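Side-chain contacts in shikimate kinase (Aquifex aeolicus, PDB 2PT5), which probably phosphorylates the 3-hydroxyl group of shikimate at the expense of ATP, with magnesium as cofactor, the fifth of seven steps to chorismate: residues Lys37-Ser42 / Arg56-Glu61; Gly146-Pro149 / Lys155-Leu158. All blocks are in the same frame, centred on the assembly; numbering follows the deposited sequence.

Contact 1: residues Lys37-Ser42 / Arg56-Glu61; sequences KREGLS and RKLEFE
Leu58 meets Glu39 first as helix 52-66 runs past the C-terminal end of helix 31-39. The two side chains come from opposite directions, and methyl CD1 of Leu58 lies against the end of the acid, 3.1 Å from Glu39 OE2 and 3.2 Å from Glu39 CD, a close fit of a methyl to a carboxylate. The chain of Glu39 is bent at chi2 (-67°), which turns the carboxylate out of line with CA and CB, and the methylene CG touches the same methyl. The other oxygen, Glu39 OE1, is hydrogen-bonded to Tyr54 OH one turn earlier on helix 52-66. Were Glu39 cut back to an alanine, the Tyr54 hydroxyl would be likely to lose this partner and one side of the Leu58 methyl to be uncovered. One turn on, Glu61 reaches out with an extended chain and forms a salt bridge, OE1 to Arg38 NH1 at 3.2 Å. The carboxylate sits at the edge of the guanidinium, near its plane, but the two planes are turned 61° apart; Arg38 NH2 has a long, weak ion pair with Asp65. This pairing of leucine packing with a salt bridge between two exposed side chains joins two helices of the shikimate-binding part of the kinase, where Asp32 and Arg56 are predicted substrate ligands.

Contact 2: residues Gly146-Pro149 / Lys155-Leu158; sequences GEKP and KEIL
The turn that leads from edge strand 142-145 of the parallel sheet into helix 150-162 is bridged by Lys148 and Glu156, a loop lysine and a glutamate from the second turn of that helix. Their side chains cross at about a right angle, and the carboxylate oxygen Glu156 OE2 comes to the lysine's flank: it is 3.2 Å from Lys148 CD, whereas Lys148 NZ stands 3.9 Å from the same Glu156 OE2. The ion pair is therefore long, and much of the contact is made by aliphatic carbon lying beside the acid. With CG anti to the carbonyl carbon (chi1 -62°) and the chain stretched beyond it, Lys148 carries its ammonium past the carboxylate rather than straight at it. Glu156 OE1 accepts a weak hydrogen bond from the backbone N of Lys145, at the end of the strand, so the acid spans helix, strand end and loop. Next to it on the helix, Ile157 turns to the buried side and packs on Val144 of the strand and Val16 of helix 13-24. The arrangement is a surface ion pair across a strand-to-helix connection, here the one joining the last strand of the P-loop kinase fold to its C-terminal helix.

The two contacts sit on opposite sides of the chain's centre, their own centres about 29 Å apart, and share no helix or strand. Contact 1 is partly buried and joins two separate helices, 31-39 and 52-66; contact 2 is a surface contact that ties a loop to the helix following it. Each pairs a basic with an acidic side chain, yet the chemistry differs: in contact 1 the ion pair is closer and lies beside a buried leucine, while in contact 2 it is long and the acid lies against the lysine's methylenes. One belongs to the side where shikimate is predicted to bind, the other to the edge of the sheet formed by its last strand.

Contact 1: residues Lys37-Ser42 / Arg56-Glu61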
ATOM      1  N   LYS A  37      14.455   3.285  -6.448  1.00 45.29           N
ATOM      2  CA  LYS A  37      15.384   4.402  -6.583  1.00 46.45           C
ATOM      3  C   LYS A  37      16.653   4.191  -5.754  1.00 49.33           C
ATOM      4  O   LYS A  37      17.752   4.545  -6.191  1.00 49.65           O
ATOM      5  CB  LYS A  37      14.697   5.712  -6.194  1.00 47.12           C
ATOM      6  CG  LYS A  37      13.486   6.036  -7.067  1.00 49.79           C
ATOM      7  CD  LYS A  37      13.016   7.486  -6.918  1.00 50.94           C
ATOM      8  CE  LYS A  37      12.639   7.837  -5.487  1.00 51.72           C
ATOM      9  NZ  LYS A  37      12.186   9.252  -5.374  1.00 53.58           N
ATOM     10  N   ARG A  38      16.514   3.598  -4.571  1.00 51.05           N
ATOM     11  CA  ARG A  38      17.676   3.338  -3.725  1.00 53.01           C
ATOM     12  C   ARG A  38      18.598   2.273  -4.324  1.00 59.10           C
ATOM     13  O   ARG A  38      19.814   2.453  -4.363  1.00 61.15           O
ATOM     14  CB  ARG A  38      17.250   2.890  -2.327  1.00 47.19           C
ATOM     15  CG  ARG A  38      18.431   2.494  -1.453  1.00 49.62           C
ATOM     16  CD  ARG A  38      18.018   2.133  -0.041  1.00 47.65           C
ATOM     17  NE  ARG A  38      17.364   3.245   0.641  1.00 48.80           N
ATOM     18  CZ  ARG A  38      16.985   3.215   1.917  1.00 53.60           C
ATOM     19  NH1 ARG A  38      17.203   2.124   2.643  1.00 50.76           N
ATOM     20  NH2 ARG A  38      16.385   4.268   2.466  1.00 46.89           N
ATOM     21  N   GLU A  39      18.018   1.165  -4.782  1.00 61.05           N
ATOM     22  CA  GLU A  39      18.793   0.075  -5.372  1.00 62.51           C
ATOM     23  C   GLU A  39      19.202   0.387  -6.806  1.00 64.52           C
ATOM     24  O   GLU A  39      20.123  -0.227  -7.345  1.00 66.20           O
ATOM     25  CB  GLU A  39      17.975  -1.218  -5.371  1.00 67.43           C
ATOM     26  CG  GLU A  39      17.495  -1.668  -4.005  1.00 71.45           C
ATOM     27  CD  GLU A  39      18.628  -2.084  -3.089  1.00 74.22           C
ATOM     28  OE1 GLU A  39      19.375  -3.017  -3.456  1.00 72.06           O
ATOM     29  OE2 GLU A  39      18.767  -1.481  -1.999  1.00 75.85           O
ATOM     30  N   GLY A  40      18.511   1.339  -7.422  1.00 68.58           N
ATOM     31  CA  GLY A  40      18.809   1.695  -8.797  1.00 67.95           C
ATOM     32  C   GLY A  40      18.353   0.582  -9.719  1.00 68.08           C
ATOM     33  O   GLY A  40      18.671   0.569 -10.908  1.00 69.43           O
ATOM     34  N   LEU A  41      17.601  -0.360  -9.160  1.00 65.96           N
ATOM     35  CA  LEU A  41      17.093  -1.492  -9.920  1.00 65.54           C
ATOM     36  C   LEU A  41      15.584  -1.594  -9.788  1.00 66.11           C
ATOM     37  O   LEU A  41      15.013  -1.206  -8.765  1.00 63.57           O
ATOM     38  CB  LEU A  41      17.727  -2.792  -9.420  1.00 66.42           C
ATOM     39  CG  LEU A  41      19.252  -2.889  -9.499  1.00 65.52           C
ATOM     40  CD1 LEU A  41      19.723  -4.149  -8.803  1.00 61.18           C
ATOM     41  CD2 LEU A  41      19.690  -2.882 -10.954  1.00 65.36           C
ATOM     42  N   SER A  42      14.941  -2.117 -10.828  1.00 67.26           N
ATOM     43  CA  SER A  42      13.494  -2.294 -10.821  1.00 66.28           C
ATOM     44  C   SER A  42      13.213  -3.424  -9.848  1.00 66.07           C
ATOM     45  O   SER A  42      14.111  -4.204  -9.524  1.00 66.18           O
ATOM     46  CB  SER A  42      12.989  -2.685 -12.210  1.00 68.30           C
ATOM     47  OG  SER A  42      13.488  -3.959 -12.595  1.00 69.64           O
ATOM     48  N   ARG A  56      12.132  -8.251   0.494  1.00 51.60           N
ATOM     49  CA  ARG A  56      11.126  -8.197   1.545  1.00 54.53           C
ATOM     50  C   ARG A  56      11.688  -7.514   2.785  1.00 57.57           C
ATOM     51  O   ARG A  56      10.954  -6.871   3.537  1.00 59.68           O
ATOM     52  CB  ARG A  56      10.662  -9.605   1.914  1.00 60.03           C
ATOM     53  CG  ARG A  56       9.714 -10.256   0.914  1.00 66.88           C
ATOM     54  CD  ARG A  56       9.391 -11.685   1.344  1.00 75.78           C
ATOM     55  NE  ARG A  56       8.219 -12.231   0.664  1.00 83.51           N
ATOM     56  CZ  ARG A  56       7.748 -13.460   0.858  1.00 85.72           C
ATOM     57  NH1 ARG A  56       8.351 -14.275   1.712  1.00 88.28           N
ATOM     58  NH2 ARG A  56       6.668 -13.870   0.207  1.00 87.80           N
ATOM     59  N   LYS A  57      12.990  -7.660   3.005  1.00 57.49           N
ATOM     60  CA  LYS A  57      13.620  -7.043   4.163  1.00 56.36           C
ATOM     61  C   LYS A  57      13.973  -5.601   3.831  1.00 52.60           C
ATOM     62  O   LYS A  57      13.940  -4.729   4.692  1.00 53.98           O
ATOM     63  CB  LYS A  57      14.876  -7.827   4.572  1.00 59.41           C
ATOM     64  CG  LYS A  57      15.478  -7.388   5.906  1.00 64.82           C
ATOM     65  CD  LYS A  57      16.509  -8.393   6.432  1.00 68.79           C
ATOM     66  CE  LYS A  57      15.854  -9.641   7.018  1.00 68.72           C
ATOM     67  NZ  LYS A  57      15.122  -9.363   8.287  1.00 70.83           N
ATOM     68  N   LEU A  58      14.286  -5.353   2.565  1.00 51.26           N
ATOM     69  CA  LEU A  58      14.642  -4.018   2.107  1.00 48.19           C
ATOM     70  C   LEU A  58      13.458  -3.049   2.221  1.00 49.22           C
ATOM     71  O   LEU A  58      13.599  -1.936   2.745  1.00 46.19           O
ATOM     72  CB  LEU A  58      15.106  -4.075   0.649  1.00 54.54           C
ATOM     73  CG  LEU A  58      16.120  -3.040   0.153  1.00 58.34           C
ATOM     74  CD1 LEU A  58      16.106  -3.043  -1.366  1.00 59.73           C
ATOM     75  CD2 LEU A  58      15.789  -1.651   0.677  1.00 61.46           C
ATOM     76  N   GLU A  59      12.293  -3.463   1.731  1.00 47.13           N
ATOM     77  CA  GLU A  59      11.130  -2.590   1.773  1.00 47.97           C
ATOM     78  C   GLU A  59      10.719  -2.295   3.217  1.00 47.48           C
ATOM     79  O   GLU A  59      10.201  -1.216   3.516  1.00 39.98           O
ATOM     80  CB  GLU A  59       9.963  -3.188   0.969  1.00 47.89           C
ATOM     81  CG  GLU A  59       9.345  -4.450   1.540  1.00 54.91           C
ATOM     82  CD  GLU A  59       8.292  -5.053   0.613  1.00 61.13           C
ATOM     83  OE1 GLU A  59       7.650  -6.048   1.017  1.00 63.11           O
ATOM     84  OE2 GLU A  59       8.108  -4.538  -0.515  1.00 55.17           O
ATOM     85  N   PHE A  60      10.960  -3.237   4.123  1.00 47.23           N
ATOM     86  CA  PHE A  60      10.606  -2.980   5.509  1.00 47.43           C
ATOM     87  C   PHE A  60      11.593  -1.949   6.064  1.00 47.88           C
ATOM     88  O   PHE A  60      11.211  -1.044   6.808  1.00 46.17           O
ATOM     89  CB  PHE A  60      10.647  -4.264   6.335  1.00 47.90           C
ATOM     90  CG  PHE A  60       9.969  -4.142   7.671  1.00 45.66           C
ATOM     91  CD1 PHE A  60       9.292  -2.976   8.023  1.00 44.71           C
ATOM     92  CD2 PHE A  60      10.008  -5.190   8.580  1.00 50.05           C
ATOM     93  CE1 PHE A  60       8.670  -2.852   9.255  1.00 37.52           C
ATOM     94  CE2 PHE A  60       9.385  -5.076   9.819  1.00 48.05           C
ATOM     95  CZ  PHE A  60       8.716  -3.902  10.155  1.00 46.59           C
ATOM     96  N   GLU A  61      12.861  -2.078   5.684  1.00 48.58           N
ATOM     97  CA  GLU A  61      13.886  -1.135   6.123  1.00 50.05           C
ATOM     98  C   GLU A  61      13.514   0.254   5.626  1.00 47.01           C
ATOM     99  O   GLU A  61      13.570   1.236   6.374  1.00 43.85           O
ATOM    100  CB  GLU A  61      15.255  -1.509   5.547  1.00 59.77           C
ATOM    101  CG  GLU A  61      16.300  -0.399   5.699  1.00 74.07           C
ATOM    102  CD  GLU A  61      17.585  -0.660   4.924  1.00 81.90           C
ATOM    103  OE1 GLU A  61      18.435   0.256   4.866  1.00 83.86           O
ATOM    104  OE2 GLU A  61      17.749  -1.774   4.376  1.00 86.81           O
TER

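Contact 2: residues Gly146-Pro149 / Lys155-Leu158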
ATOM      1  N   GLY A 146     -12.442   1.873  -1.983  1.00 42.84           N
ATOM      2  CA  GLY A 146     -11.530   2.333  -3.018  1.00 43.40           C
ATOM      3  C   GLY A 146     -11.996   2.122  -4.443  1.00 44.71           C
ATOM      4  O   GLY A 146     -11.226   2.289  -5.391  1.00 42.42           O
ATOM      5  N   GLU A 147     -13.257   1.736  -4.598  1.00 47.26           N
ATOM      6  CA  GLU A 147     -13.819   1.517  -5.919  1.00 50.63           C
ATOM      7  C   GLU A 147     -14.142   2.875  -6.529  1.00 49.36           C
ATOM      8  O   GLU A 147     -14.171   3.028  -7.747  1.00 53.03           O
ATOM      9  CB  GLU A 147     -15.083   0.645  -5.825  1.00 50.28           C
ATOM     10  CG  GLU A 147     -15.890   0.579  -7.121  1.00 56.96           C
ATOM     11  CD  GLU A 147     -16.735  -0.678  -7.236  1.00 60.28           C
ATOM     12  OE1 GLU A 147     -17.185  -1.199  -6.191  1.00 61.89           O
ATOM     13  OE2 GLU A 147     -16.957  -1.136  -8.376  1.00 57.35           O
ATOM     14  N   LYS A 148     -14.349   3.860  -5.664  1.00 45.86           N
ATOM     15  CA  LYS A 148     -14.677   5.222  -6.076  1.00 46.18           C
ATOM     16  C   LYS A 148     -13.485   6.002  -6.639  1.00 43.26           C
ATOM     17  O   LYS A 148     -12.329   5.611  -6.467  1.00 39.93           O
ATOM     18  CB  LYS A 148     -15.278   5.966  -4.880  1.00 43.55           C
ATOM     19  CG  LYS A 148     -16.568   5.321  -4.394  1.00 53.18           C
ATOM     20  CD  LYS A 148     -16.949   5.733  -2.984  1.00 54.98           C
ATOM     21  CE  LYS A 148     -18.185   4.968  -2.523  1.00 58.43           C
ATOM     22  NZ  LYS A 148     -18.528   5.232  -1.098  1.00 59.95           N
ATOM     23  N   PRO A 149     -13.757   7.114  -7.340  1.00 43.30           N
ATOM     24  CA  PRO A 149     -12.676   7.926  -7.911  1.00 44.03           C
ATOM     25  C   PRO A 149     -11.745   8.390  -6.785  1.00 40.41           C
ATOM     26  O   PRO A 149     -12.177   8.595  -5.647  1.00 31.92           O
ATOM     27  CB  PRO A 149     -13.429   9.090  -8.563  1.00 47.44           C
ATOM     28  CG  PRO A 149     -14.726   8.460  -8.959  1.00 50.24           C
ATOM     29  CD  PRO A 149     -15.070   7.657  -7.722  1.00 51.53           C
ATOM     30  N   LYS A 155     -11.783  12.356   0.270  1.00 31.66           N
ATOM     31  CA  LYS A 155     -12.792  12.966   1.135  1.00 38.36           C
ATOM     32  C   LYS A 155     -13.170  11.984   2.235  1.00 37.92           C
ATOM     33  O   LYS A 155     -13.411  12.379   3.377  1.00 36.54           O
ATOM     34  CB  LYS A 155     -14.045  13.332   0.339  1.00 35.38           C
ATOM     35  CG  LYS A 155     -13.856  14.483  -0.626  1.00 45.24           C
ATOM     36  CD  LYS A 155     -15.125  14.726  -1.420  1.00 52.15           C
ATOM     37  CE  LYS A 155     -14.958  15.859  -2.408  1.00 59.84           C
ATOM     38  NZ  LYS A 155     -16.184  16.009  -3.244  1.00 65.15           N
ATOM     39  N   GLU A 156     -13.229  10.704   1.878  1.00 38.34           N
ATOM     40  CA  GLU A 156     -13.559   9.654   2.834  1.00 37.30           C
ATOM     41  C   GLU A 156     -12.499   9.617   3.927  1.00 32.76           C
ATOM     42  O   GLU A 156     -12.810   9.601   5.119  1.00 31.47           O
ATOM     43  CB  GLU A 156     -13.605   8.289   2.134  1.00 47.02           C
ATOM     44  CG  GLU A 156     -14.847   8.024   1.290  1.00 55.57           C
ATOM     45  CD  GLU A 156     -14.732   6.741   0.468  1.00 65.63           C
ATOM     46  OE1 GLU A 156     -14.405   5.681   1.045  1.00 69.53           O
ATOM     47  OE2 GLU A 156     -14.971   6.790  -0.758  1.00 68.75           O
ATOM     48  N   ILE A 157     -11.236   9.606   3.516  1.00 27.24           N
ATOM     49  CA  ILE A 157     -10.145   9.556   4.478  1.00 32.32           C
ATOM     50  C   ILE A 157     -10.106  10.798   5.364  1.00 32.46           C
ATOM     51  O   ILE A 157     -10.001  10.689   6.584  1.00 31.97           O
ATOM     52  CB  ILE A 157      -8.792   9.376   3.767  1.00 31.82           C
ATOM     53  CG1 ILE A 157      -8.773   8.027   3.039  1.00 26.96           C
ATOM     54  CG2 ILE A 157      -7.652   9.435   4.783  1.00 33.39           C
ATOM     55  CD1 ILE A 157      -7.614   7.876   2.093  1.00 35.24           C
ATOM     56  N   LEU A 158     -10.189  11.976   4.750  1.00 34.18           N
ATOM     57  CA  LEU A 158     -10.174  13.214   5.517  1.00 32.69           C
ATOM     58  C   LEU A 158     -11.270  13.175   6.579  1.00 37.06           C
ATOM     59  O   LEU A 158     -11.002  13.393   7.760  1.00 38.26           O
ATOM     60  CB  LEU A 158     -10.371  14.419   4.586  1.00 28.56           C
ATOM     61  CG  LEU A 158      -9.179  14.654   3.650  1.00 25.08           C
ATOM     62  CD1 LEU A 158      -9.486  15.769   2.668  1.00 31.01           C
ATOM     63  CD2 LEU A 158      -7.955  15.004   4.492  1.00 26.20           C
TER